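Local coordinates for protein endo-1,4-beta-xylanase (Bacteroides thetaiotaomicron VPI-5482, PDB 3KST) that probably hydrolyses glycosidic bonds in xylan-type polysaccharides, as a calcium-binding glycoside hydrolase of family 43, at residues 18-30 and 35-47. Residues are numbered along the deposited sequence; the frame is centred on the assembly and turned at random.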
loop_
_atom_site.group_PDB
_atom_site.type_symbol
_atom_site.label_atom_id
_atom_site.label_comp_id
_atom_site.label_asym_id
_atom_site.label_seq_id
_atom_site.Cartn_x
_atom_site.Cartn_y
_atom_site.Cartn_z
ATOM N N GLU A 18 -23.406 7.806 -0.909
ATOM C CA GLU A 18 -22.788 8.471 0.258
ATOM C C GLU A 18 -21.779 9.484 -0.300
ATOM O O GLU A 18 -21.753 10.664 0.096
ATOM C CB GLU A 18 -22.105 7.456 1.189
ATOM C CG GLU A 18 -21.513 8.070 2.424
ATOM C CD GLU A 18 -20.931 7.027 3.347
ATOM O OE1 GLU A 18 -21.714 6.333 4.010
ATOM O OE2 GLU A 18 -19.691 6.932 3.440
ATOM N N THR A 19 -20.919 9.007 -1.191
ATOM C CA THR A 19 -19.948 9.862 -1.866
ATOM C C THR A 19 -19.650 9.327 -3.261
ATOM O O THR A 19 -19.691 8.115 -3.470
ATOM C CB THR A 19 -18.642 9.992 -1.051
ATOM O OG1 THR A 19 -17.707 10.808 -1.766
ATOM C CG2 THR A 19 -18.012 8.633 -0.785
ATOM N N ASN A 20 -19.345 10.235 -4.196
ATOM C CA ASN A 20 -18.932 9.854 -5.572
ATOM C C ASN A 20 -17.437 9.484 -5.703
ATOM O O ASN A 20 -16.903 9.449 -6.800
ATOM C CB ASN A 20 -19.317 10.969 -6.582
ATOM C CG ASN A 20 -20.827 11.067 -6.798
ATOM O OD1 ASN A 20 -21.513 10.049 -6.932
ATOM N ND2 ASN A 20 -21.344 12.297 -6.883
ATOM N N TYR A 21 -16.767 9.211 -4.586
ATOM C CA TYR A 21 -15.337 8.885 -4.549
ATOM C C TYR A 21 -15.133 7.780 -3.550
ATOM O O TYR A 21 -16.039 7.480 -2.786
ATOM C CB TYR A 21 -14.540 10.095 -4.066
ATOM C CG TYR A 21 -14.826 11.303 -4.854
ATOM C CD1 TYR A 21 -15.872 12.153 -4.488
ATOM C CD2 TYR A 21 -14.102 11.587 -6.029
ATOM C CE1 TYR A 21 -16.189 13.258 -5.263
ATOM C CE2 TYR A 21 -14.409 12.698 -6.802
ATOM C CZ TYR A 21 -15.444 13.538 -6.411
ATOM O OH TYR A 21 -15.734 14.648 -7.156
ATOM N N LEU A 22 -13.955 7.176 -3.556
ATOM C CA LEU A 22 -13.559 6.229 -2.496
ATOM C C LEU A 22 -12.586 7.076 -1.648
ATOM O O LEU A 22 -11.411 7.244 -2.019
ATOM C CB LEU A 22 -12.941 4.963 -3.078
ATOM C CG LEU A 22 -12.468 3.989 -2.000
ATOM C CD1 LEU A 22 -13.584 3.688 -0.984
ATOM C CD2 LEU A 22 -11.932 2.721 -2.618
ATOM N N PRO A 23 -13.067 7.608 -0.504
ATOM C CA PRO A 23 -12.350 8.659 0.181
ATOM C C PRO A 23 -11.176 8.234 1.066
ATOM O O PRO A 23 -11.152 8.546 2.266
ATOM C CB PRO A 23 -13.474 9.337 0.967
ATOM C CG PRO A 23 -14.322 8.218 1.378
ATOM C CD PRO A 23 -14.319 7.264 0.229
ATOM N N ILE A 24 -10.193 7.574 0.466
ATOM C CA ILE A 24 -8.955 7.155 1.183
ATOM C C ILE A 24 -7.711 7.476 0.350
ATOM O O ILE A 24 -7.784 7.606 -0.888
ATOM C CB ILE A 24 -8.926 5.631 1.515
ATOM C CG1 ILE A 24 -9.053 4.764 0.231
ATOM C CG2 ILE A 24 -10.049 5.268 2.505
ATOM C CD1 ILE A 24 -9.075 3.251 0.446
ATOM N N ALA A 25 -6.585 7.599 1.055
ATOM C CA ALA A 25 -5.261 7.709 0.452
ATOM C C ALA A 25 -4.534 6.379 0.739
ATOM O O ALA A 25 -5.017 5.528 1.498
ATOM C CB ALA A 25 -4.488 8.892 1.033
ATOM N N ASP A 26 -3.376 6.222 0.119
ATOM C CA ASP A 26 -2.483 5.065 0.311
ATOM C C ASP A 26 -3.232 3.717 0.275
ATOM O O ASP A 26 -3.037 2.866 1.181
ATOM C CB ASP A 26 -1.783 5.260 1.669
ATOM C CG ASP A 26 -1.125 6.642 1.826
ATOM O OD1 ASP A 26 -0.588 7.217 0.828
ATOM O OD2 ASP A 26 -1.100 7.153 2.971
ATOM N N PRO A 27 -4.149 3.541 -0.714
ATOM C CA PRO A 27 -5.007 2.376 -0.725
ATOM C C PRO A 27 -4.369 0.997 -0.884
ATOM O O PRO A 27 -3.307 0.833 -1.513
ATOM C CB PRO A 27 -5.963 2.675 -1.913
ATOM C CG PRO A 27 -5.078 3.385 -2.855
ATOM C CD PRO A 27 -4.418 4.356 -1.919
ATOM N N TYR A 28 -5.028 0.031 -0.244
ATOM C CA TYR A 28 -4.720 -1.387 -0.378
ATOM C C TYR A 28 -6.018 -2.192 -0.503
ATOM O O TYR A 28 -6.930 -1.981 0.294
ATOM C CB TYR A 28 -3.953 -1.898 0.855
ATOM C CG TYR A 28 -3.501 -3.314 0.672
ATOM C CD1 TYR A 28 -2.274 -3.598 0.073
ATOM C CD2 TYR A 28 -4.343 -4.395 1.026
ATOM C CE1 TYR A 28 -1.864 -4.952 -0.146
ATOM C CE2 TYR A 28 -3.935 -5.734 0.825
ATOM C CZ TYR A 28 -2.723 -6.004 0.242
ATOM O OH TYR A 28 -2.361 -7.309 0.035
ATOM N N VAL A 29 -6.048 -3.156 -1.423
ATOM C CA VAL A 29 -7.172 -4.069 -1.643
ATOM C C VAL A 29 -6.771 -5.540 -1.396
ATOM O O VAL A 29 -5.791 -6.043 -1.973
ATOM C CB VAL A 29 -7.787 -3.872 -3.073
ATOM C CG1 VAL A 29 -8.635 -5.078 -3.532
ATOM C CG2 VAL A 29 -8.613 -2.587 -3.094
HETATM N N MSE A 30 -7.549 -6.215 -0.545
HETATM C CA MSE A 30 -7.443 -7.654 -0.329
HETATM C C MSE A 30 -8.658 -8.288 -0.992
HETATM O O MSE A 30 -9.803 -7.856 -0.742
HETATM C CB MSE A 30 -7.466 -8.029 1.155
HETATM C CG MSE A 30 -7.496 -9.563 1.372
HETATM SE SE MSE A 30 -7.505 -10.021 3.213
HETATM C CE MSE A 30 -9.186 -9.252 3.737
ATOM N N LYS A 35 -14.762 -11.413 -2.456
ATOM C CA LYS A 35 -15.164 -10.058 -2.029
ATOM C C LYS A 35 -13.929 -9.175 -1.917
ATOM O O LYS A 35 -12.925 -9.619 -1.356
ATOM C CB LYS A 35 -15.878 -10.172 -0.660
ATOM C CG LYS A 35 -16.895 -9.086 -0.303
ATOM C CD LYS A 35 -18.110 -9.121 -1.231
ATOM C CE LYS A 35 -19.464 -8.856 -0.511
ATOM N NZ LYS A 35 -19.636 -7.490 -0.024
ATOM N N TYR A 36 -14.002 -7.960 -2.462
ATOM C CA TYR A 36 -12.899 -6.980 -2.382
ATOM C C TYR A 36 -13.008 -6.191 -1.101
ATOM O O TYR A 36 -14.098 -5.787 -0.742
ATOM C CB TYR A 36 -12.922 -6.028 -3.571
ATOM C CG TYR A 36 -12.807 -6.771 -4.882
ATOM C CD1 TYR A 36 -11.582 -7.286 -5.318
ATOM C CD2 TYR A 36 -13.926 -6.967 -5.700
ATOM C CE1 TYR A 36 -11.467 -7.961 -6.531
ATOM C CE2 TYR A 36 -13.817 -7.672 -6.923
ATOM C CZ TYR A 36 -12.591 -8.168 -7.319
ATOM O OH TYR A 36 -12.480 -8.826 -8.518
ATOM N N TYR A 37 -11.879 -5.968 -0.425
ATOM C CA TYR A 37 -11.828 -5.202 0.826
ATOM C C TYR A 37 -10.755 -4.141 0.701
ATOM O O TYR A 37 -9.594 -4.484 0.450
ATOM C CB TYR A 37 -11.529 -6.099 2.026
ATOM C CG TYR A 37 -12.564 -7.162 2.261
ATOM C CD1 TYR A 37 -13.687 -6.898 3.044
ATOM C CD2 TYR A 37 -12.436 -8.421 1.699
ATOM C CE1 TYR A 37 -14.667 -7.871 3.279
ATOM C CE2 TYR A 37 -13.407 -9.411 1.923
ATOM C CZ TYR A 37 -14.516 -9.133 2.706
ATOM O OH TYR A 37 -15.476 -10.104 2.932
ATOM N N ALA A 38 -11.140 -2.872 0.843
ATOM C CA ALA A 38 -10.219 -1.740 0.709
ATOM C C ALA A 38 -9.956 -1.110 2.045
ATOM O O ALA A 38 -10.875 -0.931 2.827
ATOM C CB ALA A 38 -10.779 -0.674 -0.219
ATOM N N TYR A 39 -8.686 -0.782 2.281
ATOM C CA TYR A 39 -8.231 -0.080 3.494
ATOM C C TYR A 39 -7.261 0.991 3.056
ATOM O O TYR A 39 -6.413 0.720 2.200
ATOM C CB TYR A 39 -7.497 -1.026 4.429
ATOM C CG TYR A 39 -8.216 -2.336 4.645
ATOM C CD1 TYR A 39 -8.047 -3.391 3.739
ATOM C CD2 TYR A 39 -9.082 -2.513 5.729
ATOM C CE1 TYR A 39 -8.727 -4.596 3.897
ATOM C CE2 TYR A 39 -9.753 -3.710 5.907
ATOM C CZ TYR A 39 -9.560 -4.761 4.985
ATOM O OH TYR A 39 -10.202 -5.963 5.154
ATOM N N GLY A 40 -7.385 2.190 3.616
ATOM C CA GLY A 40 -6.449 3.283 3.322
ATOM C C GLY A 40 -6.308 4.293 4.454
ATOM O O GLY A 40 -6.890 4.133 5.536
ATOM N N THR A 41 -5.536 5.337 4.175
ATOM C CA THR A 41 -5.328 6.465 5.065
ATOM C C THR A 41 -6.534 7.378 5.010
ATOM O O THR A 41 -6.873 7.865 3.944
ATOM C CB THR A 41 -4.099 7.268 4.628
ATOM O OG1 THR A 41 -2.975 6.413 4.722
ATOM C CG2 THR A 41 -3.880 8.554 5.494
ATOM N N GLY A 42 -7.161 7.617 6.156
ATOM C CA GLY A 42 -8.300 8.533 6.242
ATOM C C GLY A 42 -9.620 7.933 5.872
ATOM O O GLY A 42 -9.745 6.717 5.715
ATOM N N GLY A 43 -10.630 8.802 5.757
ATOM C CA GLY A 43 -11.972 8.379 5.416
ATOM C C GLY A 43 -12.664 7.652 6.547
ATOM O O GLY A 43 -13.660 6.971 6.319
ATOM N N THR A 44 -12.153 7.805 7.768
ATOM C CA THR A 44 -12.720 7.145 8.941
ATOM C C THR A 44 -13.998 7.875 9.343
ATOM O O THR A 44 -14.160 9.070 9.044
ATOM C CB THR A 44 -11.740 7.167 10.160
ATOM O OG1 THR A 44 -11.513 8.517 10.577
ATOM C CG2 THR A 44 -10.415 6.541 9.802
ATOM N N THR A 45 -14.904 7.153 9.990
ATOM C CA THR A 45 -16.132 7.743 10.539
ATOM C C THR A 45 -16.289 7.571 12.071
ATOM O O THR A 45 -17.212 8.149 12.676
ATOM C CB THR A 45 -17.373 7.204 9.843
ATOM O OG1 THR A 45 -17.604 5.852 10.228
ATOM C CG2 THR A 45 -17.270 7.302 8.327
ATOM N N ALA A 46 -15.412 6.789 12.706
ATOM C CA ALA A 46 -15.479 6.590 14.162
ATOM C C ALA A 46 -14.119 6.780 14.831
ATOM O O ALA A 46 -13.678 5.922 15.636
ATOM C CB ALA A 46 -16.083 5.230 14.470
ATOM N N GLY A 47 -13.475 7.904 14.505
ATOM C CA GLY A 47 -12.200 8.327 15.094
ATOM C C GLY A 47 -10.958 7.907 14.336
ATOM O O GLY A 47 -11.038 7.369 13.238
#
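D26 and T41 meet beside the start of a beta hairpin, at the predicted proton acceptor. From D26, CB passes 3.5 Å from T41 OG1; CG, beside the backbone N and anti to the carbonyl carbon (chi1 -51°), lies 3.4 Å from T41 OG1 and carries OD2 to that hydroxyl, which donates a 2.7 Å hydrogen bond to OD2 on its anti side, 20° out of the carboxylate plane. T41 OG1 is also hydrogen-bonded to A81 N, so the threonine ties the aspartate to a neighbouring part of the chain. Replacing D26 by alanine removes the carboxylate and would probably leave the T41 hydroxyl without this acceptor. Behind this pair, A25 and T41 exchange two backbone hydrogen bonds, and a beta bulge then shifts the register by one before Y28 pairs with Y39 and M30 with Y37. I24 CD1 lies 3.7 Å from G40 N; a CB on G40 would collide with A25 O and I24 CB. Farther along, CE of the selenomethionine M30 reaches 3.9 Å from Y37 CD2, while V29 CG2 packs on A38 CB on the other face. This antiparallel hairpin belongs to a blade of the five-bladed beta-propeller of family 43, with D26 beside the calcium ligand H251.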